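Local coordinates for putative short-chain dehydrogenase/reductase (Corynebacterium glutamicum, PDB 3E9N), which probably reduces a carbonyl substrate with a nicotinamide cofactor, possibly as an acetoacetyl-CoA reductase, at residues K6-T11 / R27-Y32; K59-E64 / A111-Q116; H75-V80 / R122-C127; V96-A101 / T144-S149. One frame throughout, in Å; residues are numbered along the deposited sequence. Where two conformers were deposited one is given.

Contact 1: K6-T11 / R27-Y32; sequences KIAVVT and RDHIVY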
# COMPACT_ATOMS: atom_id res chain seq x y z
N LYS A 6 -8.61 1.39 35.53
CA LYS A 6 -8.74 0.80 34.15
C LYS A 6 -7.91 -0.45 34.00
O LYS A 6 -6.87 -0.62 34.68
CB LYS A 6 -8.31 1.79 33.08
CG LYS A 6 -9.15 3.06 33.07
CD LYS A 6 -9.18 3.74 31.69
CE LYS A 6 -7.81 4.10 31.21
NZ LYS A 6 -7.79 4.14 29.66
N ILE A 7 -8.31 -1.31 33.08
CA ILE A 7 -7.63 -2.59 32.96
C ILE A 7 -6.88 -2.83 31.67
O ILE A 7 -7.43 -2.69 30.58
CB ILE A 7 -8.62 -3.71 33.24
CG1 ILE A 7 -8.94 -3.68 34.77
CG2 ILE A 7 -8.05 -5.05 32.84
CD1 ILE A 7 -10.39 -3.57 35.08
N ALA A 8 -5.62 -3.23 31.81
CA ALA A 8 -4.72 -3.43 30.70
C ALA A 8 -4.23 -4.87 30.68
O ALA A 8 -3.96 -5.45 31.75
CB ALA A 8 -3.49 -2.50 30.84
N VAL A 9 -4.11 -5.44 29.48
CA VAL A 9 -3.44 -6.75 29.29
C VAL A 9 -2.31 -6.58 28.26
O VAL A 9 -2.53 -6.06 27.17
CB VAL A 9 -4.43 -7.80 28.74
CG1 VAL A 9 -3.70 -9.12 28.42
CG2 VAL A 9 -5.55 -8.02 29.70
N VAL A 10 -1.12 -7.04 28.61
CA VAL A 10 0.05 -6.86 27.77
C VAL A 10 0.78 -8.19 27.65
O VAL A 10 1.24 -8.72 28.68
CB VAL A 10 1.03 -5.85 28.40
CG1 VAL A 10 2.31 -5.76 27.59
CG2 VAL A 10 0.38 -4.48 28.61
N THR A 11 0.88 -8.71 26.42
CA THR A 11 1.68 -9.89 26.10
C THR A 11 3.12 -9.51 25.77
O THR A 11 3.44 -8.36 25.46
CB THR A 11 1.07 -10.76 24.96
OG1 THR A 11 1.06 -10.05 23.71
CG2 THR A 11 -0.35 -11.23 25.31
N ARG A 27 0.69 3.49 35.29
CA ARG A 27 0.32 4.78 35.83
C ARG A 27 -1.20 4.84 36.05
O ARG A 27 -1.66 5.40 37.05
CB ARG A 27 0.81 5.94 34.93
CG ARG A 27 2.38 5.98 34.75
CD ARG A 27 2.87 6.53 33.35
NE ARG A 27 2.18 7.76 32.96
CZ ARG A 27 2.19 8.31 31.74
NH1 ARG A 27 2.85 7.75 30.74
NH2 ARG A 27 1.50 9.43 31.52
N ASP A 28 -1.99 4.27 35.17
CA ASP A 28 -3.42 4.50 35.28
C ASP A 28 -4.23 3.25 35.00
O ASP A 28 -5.41 3.37 34.75
CB ASP A 28 -3.87 5.65 34.35
CG ASP A 28 -3.48 5.40 32.88
OD1 ASP A 28 -3.99 6.10 31.98
OD2 ASP A 28 -2.65 4.47 32.64
N HIS A 29 -3.59 2.07 34.96
CA HIS A 29 -4.28 0.79 34.77
C HIS A 29 -3.65 -0.17 35.79
O HIS A 29 -2.44 -0.04 36.11
CB HIS A 29 -4.02 0.13 33.39
CG HIS A 29 -4.44 0.93 32.18
ND1 HIS A 29 -3.75 2.04 31.71
CD2 HIS A 29 -5.41 0.68 31.26
CE1 HIS A 29 -4.31 2.47 30.59
NE2 HIS A 29 -5.32 1.67 30.29
N ILE A 30 -4.46 -1.12 36.28
CA ILE A 30 -3.98 -2.40 36.78
C ILE A 30 -3.57 -3.20 35.55
O ILE A 30 -4.37 -3.40 34.65
CB ILE A 30 -5.16 -3.17 37.50
CG1 ILE A 30 -5.55 -2.46 38.81
CG2 ILE A 30 -4.78 -4.63 37.83
CD1 ILE A 30 -7.05 -2.15 38.86
N VAL A 31 -2.33 -3.64 35.49
CA VAL A 31 -1.81 -4.28 34.28
C VAL A 31 -1.59 -5.78 34.45
O VAL A 31 -0.77 -6.21 35.29
CB VAL A 31 -0.43 -3.68 33.89
CG1 VAL A 31 0.12 -4.39 32.67
CG2 VAL A 31 -0.52 -2.18 33.64
N TYR A 32 -2.29 -6.59 33.65
CA TYR A 32 -1.94 -8.00 33.55
C TYR A 32 -0.85 -8.21 32.54
O TYR A 32 -1.07 -8.12 31.35
CB TYR A 32 -3.14 -8.85 33.23
CG TYR A 32 -4.18 -8.70 34.32
CD1 TYR A 32 -4.30 -9.64 35.35
CD2 TYR A 32 -5.00 -7.59 34.34
CE1 TYR A 32 -5.26 -9.49 36.37
CE2 TYR A 32 -5.93 -7.43 35.32
CZ TYR A 32 -6.07 -8.37 36.34
OH TYR A 32 -7.02 -8.15 37.30

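Contact 2: K59-E64 / A111-Q116; sequences KEVLEE and AELSRQ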
# COMPACT_ATOMS: atom_id res chain seq x y z
N LYS A 59 0.63 -21.95 23.70
CA LYS A 59 -0.01 -23.11 24.30
C LYS A 59 -1.32 -22.70 24.98
O LYS A 59 -2.40 -23.25 24.68
CB LYS A 59 0.94 -23.85 25.24
N GLU A 60 -1.25 -21.73 25.89
CA GLU A 60 -2.47 -21.29 26.57
C GLU A 60 -3.54 -20.69 25.64
O GLU A 60 -4.69 -21.16 25.62
CB GLU A 60 -2.12 -20.41 27.80
CG GLU A 60 -1.32 -21.23 28.84
CD GLU A 60 -0.45 -20.41 29.79
OE1 GLU A 60 0.70 -20.85 30.09
OE2 GLU A 60 -0.91 -19.33 30.26
N VAL A 61 -3.19 -19.72 24.80
CA VAL A 61 -4.22 -19.13 23.93
C VAL A 61 -4.79 -20.09 22.86
O VAL A 61 -6.01 -20.17 22.64
CB VAL A 61 -3.72 -17.82 23.27
CG1 VAL A 61 -4.74 -17.23 22.27
CG2 VAL A 61 -3.34 -16.78 24.35
N LEU A 62 -3.90 -20.82 22.19
CA LEU A 62 -4.29 -21.68 21.06
C LEU A 62 -4.67 -23.11 21.45
O LEU A 62 -5.61 -23.67 20.91
CB LEU A 62 -3.19 -21.74 20.00
CG LEU A 62 -2.73 -20.37 19.52
CD1 LEU A 62 -1.71 -20.55 18.40
CD2 LEU A 62 -3.94 -19.49 19.11
N GLU A 63 -3.95 -23.72 22.37
CA GLU A 63 -4.24 -25.12 22.67
C GLU A 63 -5.27 -25.26 23.79
O GLU A 63 -6.24 -25.99 23.63
CB GLU A 63 -2.95 -25.94 22.89
CG GLU A 63 -2.10 -26.03 21.59
CD GLU A 63 -0.67 -26.54 21.85
OE1 GLU A 63 0.32 -25.89 21.36
OE2 GLU A 63 -0.56 -27.59 22.56
N GLU A 64 -5.11 -24.51 24.88
CA GLU A 64 -6.02 -24.59 26.04
C GLU A 64 -7.26 -23.67 26.08
O GLU A 64 -7.97 -23.62 27.07
CB GLU A 64 -5.20 -24.41 27.30
CG GLU A 64 -3.98 -25.34 27.30
CD GLU A 64 -3.07 -25.07 28.47
OE1 GLU A 64 -3.37 -24.11 29.22
OE2 GLU A 64 -2.08 -25.80 28.66
N ALA A 111 -5.09 -12.67 17.10
CA ALA A 111 -6.46 -12.85 16.70
C ALA A 111 -7.29 -13.62 17.74
O ALA A 111 -8.43 -13.27 18.00
CB ALA A 111 -6.53 -13.60 15.39
N GLU A 112 -6.76 -14.71 18.29
CA GLU A 112 -7.62 -15.57 19.13
C GLU A 112 -7.69 -15.06 20.58
O GLU A 112 -8.74 -15.12 21.20
CB GLU A 112 -7.10 -17.02 19.06
CG GLU A 112 -7.60 -17.96 20.21
CD GLU A 112 -9.06 -18.39 20.03
OE1 GLU A 112 -9.67 -18.09 18.97
OE2 GLU A 112 -9.59 -18.99 20.99
N LEU A 113 -6.58 -14.52 21.11
CA LEU A 113 -6.63 -13.78 22.36
C LEU A 113 -7.58 -12.60 22.30
O LEU A 113 -8.30 -12.34 23.28
CB LEU A 113 -5.25 -13.28 22.84
CG LEU A 113 -5.25 -12.56 24.23
CD1 LEU A 113 -5.77 -13.45 25.32
CD2 LEU A 113 -3.87 -12.04 24.65
N SER A 114 -7.63 -11.88 21.19
CA SER A 114 -8.55 -10.77 21.11
C SER A 114 -9.97 -11.33 21.05
O SER A 114 -10.90 -10.72 21.54
CB SER A 114 -8.32 -9.90 19.87
OG SER A 114 -6.99 -9.45 19.79
N ARG A 115 -10.16 -12.47 20.41
CA ARG A 115 -11.50 -13.00 20.32
C ARG A 115 -11.97 -13.43 21.73
O ARG A 115 -13.12 -13.21 22.12
CB ARG A 115 -11.53 -14.17 19.31
CG ARG A 115 -12.97 -14.71 18.98
CD ARG A 115 -12.97 -16.18 18.41
NE ARG A 115 -12.31 -17.16 19.29
CZ ARG A 115 -12.91 -17.75 20.34
NH1 ARG A 115 -12.24 -18.60 21.13
NH2 ARG A 115 -14.17 -17.44 20.63
N GLN A 116 -11.06 -14.04 22.50
CA GLN A 116 -11.45 -14.57 23.80
C GLN A 116 -11.77 -13.41 24.72
O GLN A 116 -12.63 -13.55 25.58
CB GLN A 116 -10.34 -15.48 24.42
CG GLN A 116 -10.04 -16.78 23.62
CD GLN A 116 -8.68 -17.36 23.97
OE1 GLN A 116 -7.98 -16.82 24.84
NE2 GLN A 116 -8.27 -18.45 23.30

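Contact 3: H75-V80 / R122-C127; sequences HVDTLV and RAASGC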
# COMPACT_ATOMS: atom_id res chain seq x y z
N HIS A 75 -14.23 -6.25 31.94
CA HIS A 75 -13.93 -5.05 31.11
C HIS A 75 -12.41 -5.02 30.84
O HIS A 75 -11.62 -5.09 31.77
CB HIS A 75 -14.33 -3.79 31.85
CG HIS A 75 -15.81 -3.54 31.88
ND1 HIS A 75 -16.69 -4.34 32.59
CD2 HIS A 75 -16.56 -2.56 31.32
CE1 HIS A 75 -17.92 -3.88 32.45
NE2 HIS A 75 -17.88 -2.80 31.69
N VAL A 76 -11.98 -5.00 29.59
CA VAL A 76 -10.57 -4.72 29.32
C VAL A 76 -10.45 -3.40 28.53
O VAL A 76 -11.04 -3.28 27.44
CB VAL A 76 -9.90 -5.81 28.46
CG1 VAL A 76 -8.38 -5.42 28.15
CG2 VAL A 76 -9.98 -7.19 29.16
N ASP A 77 -9.69 -2.45 29.07
CA ASP A 77 -9.57 -1.11 28.45
C ASP A 77 -8.48 -1.06 27.37
O ASP A 77 -8.66 -0.44 26.35
CB ASP A 77 -9.30 -0.05 29.53
CG ASP A 77 -10.43 0.01 30.55
OD1 ASP A 77 -11.42 0.70 30.27
OD2 ASP A 77 -10.35 -0.65 31.61
N THR A 78 -7.36 -1.76 27.62
CA THR A 78 -6.21 -1.74 26.78
C THR A 78 -5.64 -3.17 26.69
O THR A 78 -5.32 -3.82 27.71
CB THR A 78 -5.12 -0.77 27.38
OG1 THR A 78 -5.69 0.52 27.60
CG2 THR A 78 -3.92 -0.63 26.46
N LEU A 79 -5.50 -3.65 25.47
CA LEU A 79 -4.86 -4.91 25.17
C LEU A 79 -3.74 -4.63 24.15
O LEU A 79 -3.99 -4.13 23.03
CB LEU A 79 -5.90 -5.84 24.53
CG LEU A 79 -5.42 -7.18 23.94
CD1 LEU A 79 -4.61 -8.09 24.98
CD2 LEU A 79 -6.60 -7.96 23.21
N VAL A 80 -2.51 -4.96 24.53
CA VAL A 80 -1.34 -4.70 23.70
C VAL A 80 -0.63 -6.03 23.42
O VAL A 80 -0.21 -6.69 24.36
CB VAL A 80 -0.36 -3.77 24.41
CG1 VAL A 80 1.00 -3.61 23.58
CG2 VAL A 80 -1.04 -2.43 24.71
N ARG A 122 -15.50 -5.00 24.31
CA ARG A 122 -16.70 -4.32 23.92
C ARG A 122 -17.29 -3.62 25.10
O ARG A 122 -17.67 -2.45 25.00
CB ARG A 122 -17.70 -5.33 23.41
CG ARG A 122 -17.37 -5.80 22.01
CD ARG A 122 -18.38 -6.79 21.54
NE ARG A 122 -18.05 -7.31 20.22
CZ ARG A 122 -18.80 -8.19 19.57
NH1 ARG A 122 -19.91 -8.63 20.14
NH2 ARG A 122 -18.46 -8.63 18.37
N ALA A 123 -17.36 -4.34 26.23
CA ALA A 123 -17.89 -3.80 27.46
C ALA A 123 -17.18 -2.54 27.90
O ALA A 123 -17.81 -1.68 28.45
CB ALA A 123 -17.84 -4.88 28.64
N ALA A 124 -15.86 -2.47 27.71
CA ALA A 124 -15.08 -1.31 28.13
C ALA A 124 -14.88 -0.31 27.01
O ALA A 124 -14.26 0.74 27.23
CB ALA A 124 -13.69 -1.72 28.72
N SER A 125 -15.38 -0.60 25.81
CA SER A 125 -14.94 0.08 24.59
C SER A 125 -13.39 0.21 24.46
O SER A 125 -12.87 1.30 24.23
CB SER A 125 -15.59 1.47 24.49
OG SER A 125 -16.99 1.34 24.40
N GLY A 126 -12.68 -0.88 24.65
CA GLY A 126 -11.23 -0.82 24.79
C GLY A 126 -10.44 -0.59 23.52
O GLY A 126 -10.99 -0.50 22.39
N CYS A 127 -9.14 -0.50 23.69
CA CYS A 127 -8.21 -0.32 22.58
C CYS A 127 -7.36 -1.56 22.44
O CYS A 127 -6.81 -2.02 23.45
CB CYS A 127 -7.24 0.81 22.90
SG CYS A 127 -8.01 2.35 23.01

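Contact 4: V96-A101 / T144-S149; sequences VAEWHA and TIYAAS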
# COMPACT_ATOMS: atom_id res chain seq x y z
N VAL A 96 9.35 -25.50 8.14
CA VAL A 96 7.94 -25.67 8.42
C VAL A 96 7.69 -25.31 9.87
O VAL A 96 6.74 -24.57 10.19
CB VAL A 96 7.41 -27.11 8.14
CG1 VAL A 96 5.96 -27.21 8.56
CG2 VAL A 96 7.51 -27.46 6.68
N ALA A 97 8.54 -25.82 10.75
CA ALA A 97 8.40 -25.54 12.15
C ALA A 97 8.55 -24.03 12.41
O ALA A 97 7.82 -23.45 13.20
CB ALA A 97 9.42 -26.40 13.00
N GLU A 98 9.48 -23.40 11.71
CA GLU A 98 9.61 -21.95 11.72
C GLU A 98 8.32 -21.18 11.27
O GLU A 98 7.87 -20.30 11.98
CB GLU A 98 10.77 -21.59 10.83
CG GLU A 98 11.68 -20.48 11.37
CD GLU A 98 12.95 -20.38 10.52
OE1 GLU A 98 13.79 -21.34 10.56
OE2 GLU A 98 13.11 -19.38 9.77
N TRP A 99 7.73 -21.51 10.12
CA TRP A 99 6.40 -20.99 9.75
C TRP A 99 5.36 -21.09 10.86
O TRP A 99 4.62 -20.12 11.11
CB TRP A 99 5.83 -21.73 8.54
CG TRP A 99 6.34 -21.18 7.27
CD1 TRP A 99 7.29 -21.72 6.46
CD2 TRP A 99 5.92 -19.96 6.66
NE1 TRP A 99 7.49 -20.91 5.36
CE2 TRP A 99 6.65 -19.83 5.45
CE3 TRP A 99 4.98 -18.99 6.99
CZ2 TRP A 99 6.48 -18.75 4.60
CZ3 TRP A 99 4.83 -17.90 6.13
CH2 TRP A 99 5.58 -17.80 4.95
N HIS A 100 5.23 -22.26 11.45
CA HIS A 100 4.22 -22.47 12.49
C HIS A 100 4.53 -21.61 13.71
O HIS A 100 3.66 -20.95 14.26
CB HIS A 100 4.13 -23.94 12.91
CG HIS A 100 3.49 -24.82 11.89
ND1 HIS A 100 2.18 -24.65 11.47
CD2 HIS A 100 3.96 -25.90 11.21
CE1 HIS A 100 1.88 -25.57 10.58
NE2 HIS A 100 2.94 -26.34 10.40
N ALA A 101 5.78 -21.58 14.12
CA ALA A 101 6.15 -20.78 15.28
C ALA A 101 5.81 -19.28 15.08
O ALA A 101 5.16 -18.64 15.91
CB ALA A 101 7.64 -20.97 15.57
N THR A 144 11.30 -14.65 4.08
CA THR A 144 10.01 -14.90 3.50
C THR A 144 8.95 -15.02 4.61
O THR A 144 7.83 -14.55 4.47
CB THR A 144 10.13 -16.19 2.64
OG1 THR A 144 9.62 -15.98 1.31
CG2 THR A 144 9.46 -17.36 3.30
N ILE A 145 9.34 -15.62 5.73
CA ILE A 145 8.41 -15.86 6.81
C ILE A 145 8.10 -14.58 7.56
O ILE A 145 6.98 -14.37 8.02
CB ILE A 145 8.99 -16.91 7.79
CG1 ILE A 145 9.24 -18.22 7.05
CG2 ILE A 145 8.07 -17.11 8.98
CD1 ILE A 145 9.89 -19.30 7.87
N TYR A 146 9.08 -13.70 7.67
CA TYR A 146 8.88 -12.49 8.42
C TYR A 146 7.98 -11.55 7.66
O TYR A 146 7.04 -11.04 8.23
CB TYR A 146 10.21 -11.88 8.86
CG TYR A 146 11.12 -12.98 9.38
CD1 TYR A 146 10.61 -14.00 10.18
CD2 TYR A 146 12.47 -13.04 9.03
CE1 TYR A 146 11.42 -15.04 10.64
CE2 TYR A 146 13.30 -14.09 9.50
CZ TYR A 146 12.75 -15.08 10.30
OH TYR A 146 13.52 -16.12 10.76
N ALA A 147 8.22 -11.41 6.36
CA ALA A 147 7.37 -10.60 5.48
C ALA A 147 5.93 -11.10 5.54
O ALA A 147 5.00 -10.30 5.64
CB ALA A 147 7.90 -10.65 4.04
N ALA A 148 5.74 -12.40 5.54
CA ALA A 148 4.40 -12.92 5.44
C ALA A 148 3.60 -12.67 6.70
O ALA A 148 2.44 -12.24 6.66
CB ALA A 148 4.39 -14.36 5.07
N SER A 149 4.22 -12.91 7.84
CA SER A 149 3.54 -12.72 9.10
C SER A 149 3.30 -11.26 9.40
O SER A 149 2.26 -10.92 9.95
CB SER A 149 4.29 -13.37 10.24
OG SER A 149 5.61 -12.88 10.26

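Contact 1: K6-T11 / R27-Y32
Strands 7-11 and 30-32 run parallel, with Ile7 bridged to Ile30, Ala8 to Val31 and Val9 to Tyr32; their short axes diverge by 29°. Four backbone bonds alternate between them: Ile30 N to Lys6 O, Ala8 N to Ile30 O, Tyr32 N to Ala8 O (2.8 Å) and Val10 N to Tyr32 O. The bond from Ile30 is the most bent at its hydrogen, at 130°. On the face that carries Ile7, Val9 and Tyr32, chi1 of -71° sets Ile7 CG2 anti to its own backbone N, and this methyl meets Tyr32 CE2 at 4.0 Å. The Tyr32 ring turns an edge to the other strand, with CD2 3.5 Å from Ala8 O in the plane of the ring. On the reverse face the residues are small or branched: Ala8 CB lies 4.1 Å from Val31 CG2, and Val10 CG2 is equally far from Val31 CG1. Leu25 of helix 16-25 covers this side, completing a right-handed beta-alpha-beta unit of the Rossmann fold. At the N-terminal end of the strands the His29 imidazole packs by CD2 against Ala8 CB (3.7 Å), and the Lys6 chain, bent at chi3, brings CE to 3.6 Å from His29 NE2. Both ring nitrogens are engaged: ND1 with Leu25 O and more weakly with Asp28 OD2, NE2 weakly with Thr78 OG1. Asp28 in turn forms a salt bridge with Arg211. The chemistry thus changes from polar, charged residues to aliphatic, backbone-bonded strands, the first of which, 7-11, leads into the glycine-rich loop expected to hold the cofactor in this family.

Contact 2: K59-E64 / A111-Q116
Val61 drives one methyl into the surface of helix 111-116, and this is where the packing is tight. With chi1 at 176°, its CG1 is anti to the backbone N and comes to 3.5 Å from Leu113 N, 3.6 Å from Glu112 CG and 4.0 Å from Leu113 CB. A branched, compact valine suits a crossing as steep as 79°. Beside the methyl, Val61 O takes a bond of 2.9 Å from Gln116 NE2, which approaches in the carbonyl plane on a lone pair. This oxygen belongs to the last turn of its helix, widened to a pi-type turn, where main-chain donors commonly run out. The same NE2 also donates to Glu112 OE2 at 2.7 Å within its own helix, which steadies the amide for its bond across to Val61 O. Glu112 is held further by Arg115, which grips it side-on: NE binds OE1 and NH1 binds OE2, the latter on the syn side while Gln116 comes from the anti side. Such a clamp should keep the carboxylate ionised. Arg115 turns to the exposed side and does not reach helix 59-63; on the other flank of Glu112, Leu62 CD2 makes a looser touch on CB at 4.0 Å. Leu62 continues along helix 95-124 to Ile108 and Val109 and meets Val96 of the second subunit, whereas Leu113 faces inward onto Leu79 and His81 of the central strand 78-81.

Contact 3: H75-V80 / R122-C127
Asp77 and Cys127 start the pairing of two parallel strands: Cys127 N donates to Asp77 O at 2.7 Å, and Cys127 O accepts from Leu79 N at 2.9 Å in a nearly straight bond (169°). Just ahead, Gly126 CA lies 3.0 Å from Asp77 O; with no side chain, glycine lets the two backbones close to this distance. Ala124 turns CB toward the strand and touches Val76 O at 3.3 Å, while Ala123 CB sits over the centre of the His75 imidazole in a CH-pi contact, 3.8 Å from the ring centroid. Small alanines suit the last turn of a helix lying so near a chain. What places these groups is the helix end: Ser125, with phi of +46°, closes a Schellman motif and swings the chain into strand 127-131. From the other side, Asp77 OD2 accepts a hydrogen bond from Ile7 N, fixing the start of strand 78-81 against strand 7-11. The main chain therefore does most of the joining here, alanine methyls pack against the His75 ring and the Val76 carbonyl, and a tight helix-to-strand turn returns helix 95-124 to the sheet in a beta-alpha-beta crossover.

Contact 4: V96-A101 / T144-S149
Glu98 OE2 lies 3.4 Å from Tyr146 OH and 3.7 Å from Ile145 CD1, the carboxylate and phenol planes only 15° apart. A glutamate, extended beyond CG, suits this partly exposed edge because its methylenes can cross the end of Ile145 at about a right angle, CB near CD1, while its charge stays at the border. Inside it the contact is apolar and centres on Trp99. Ile145 CG1 stands over one face of the indole, in a CH-pi contact 3.6 Å from the centroid of the five-membered ring and 3.4 Å from Trp99 CE2. Chi1 of -60° puts that CG1 beside the backbone N, and the straight continuation carries CD1 onward over the pyrrole part toward Glu98. The six-membered ring reaches further between the helices: Thr144 CG2 lies 3.5 Å from CZ2, and the Ala148 methyl meets CH2 at 3.6 Å at the ring edge. Alanine is short enough to let so large a ring approach its helix. The two segments run nearly parallel, at 24°, and Trp99 also packs on Ala111 of the second subunit, as Thr144 does on Leu156 of that subunit. In this family the helix starting here carries the Tyr-x-x-x-Lys motif, whose tyrosine Tyr146 matches in sequence. An interlocked aromatic and aliphatic layer thus joins the two helices at the subunit interface, with polar groups at its edge.

How the contacts relate
Contacts 1 and 3 knit the central sheet, through strands 7-11 and 78-81, which are neighbours in it; their joining is largely main-chain bonding, and Val9 N to Thr78 O carries it from one to the other. Contacts 2 and 4 instead hold helices together by side chains, the first with a buried valine methyl and one amide-to-carbonyl bond and the second with a tryptophan face. Helix 95-124 serves contacts 2, 3 and 4, its start packing in contact 4 and its end turning into the sheet in contact 3. Contact 2 is the buried one, touching contact 1 through Thr11 and Leu113; contact 4 lies farthest from the chain centre, about 19 Å, and shares the second subunit with contact 2.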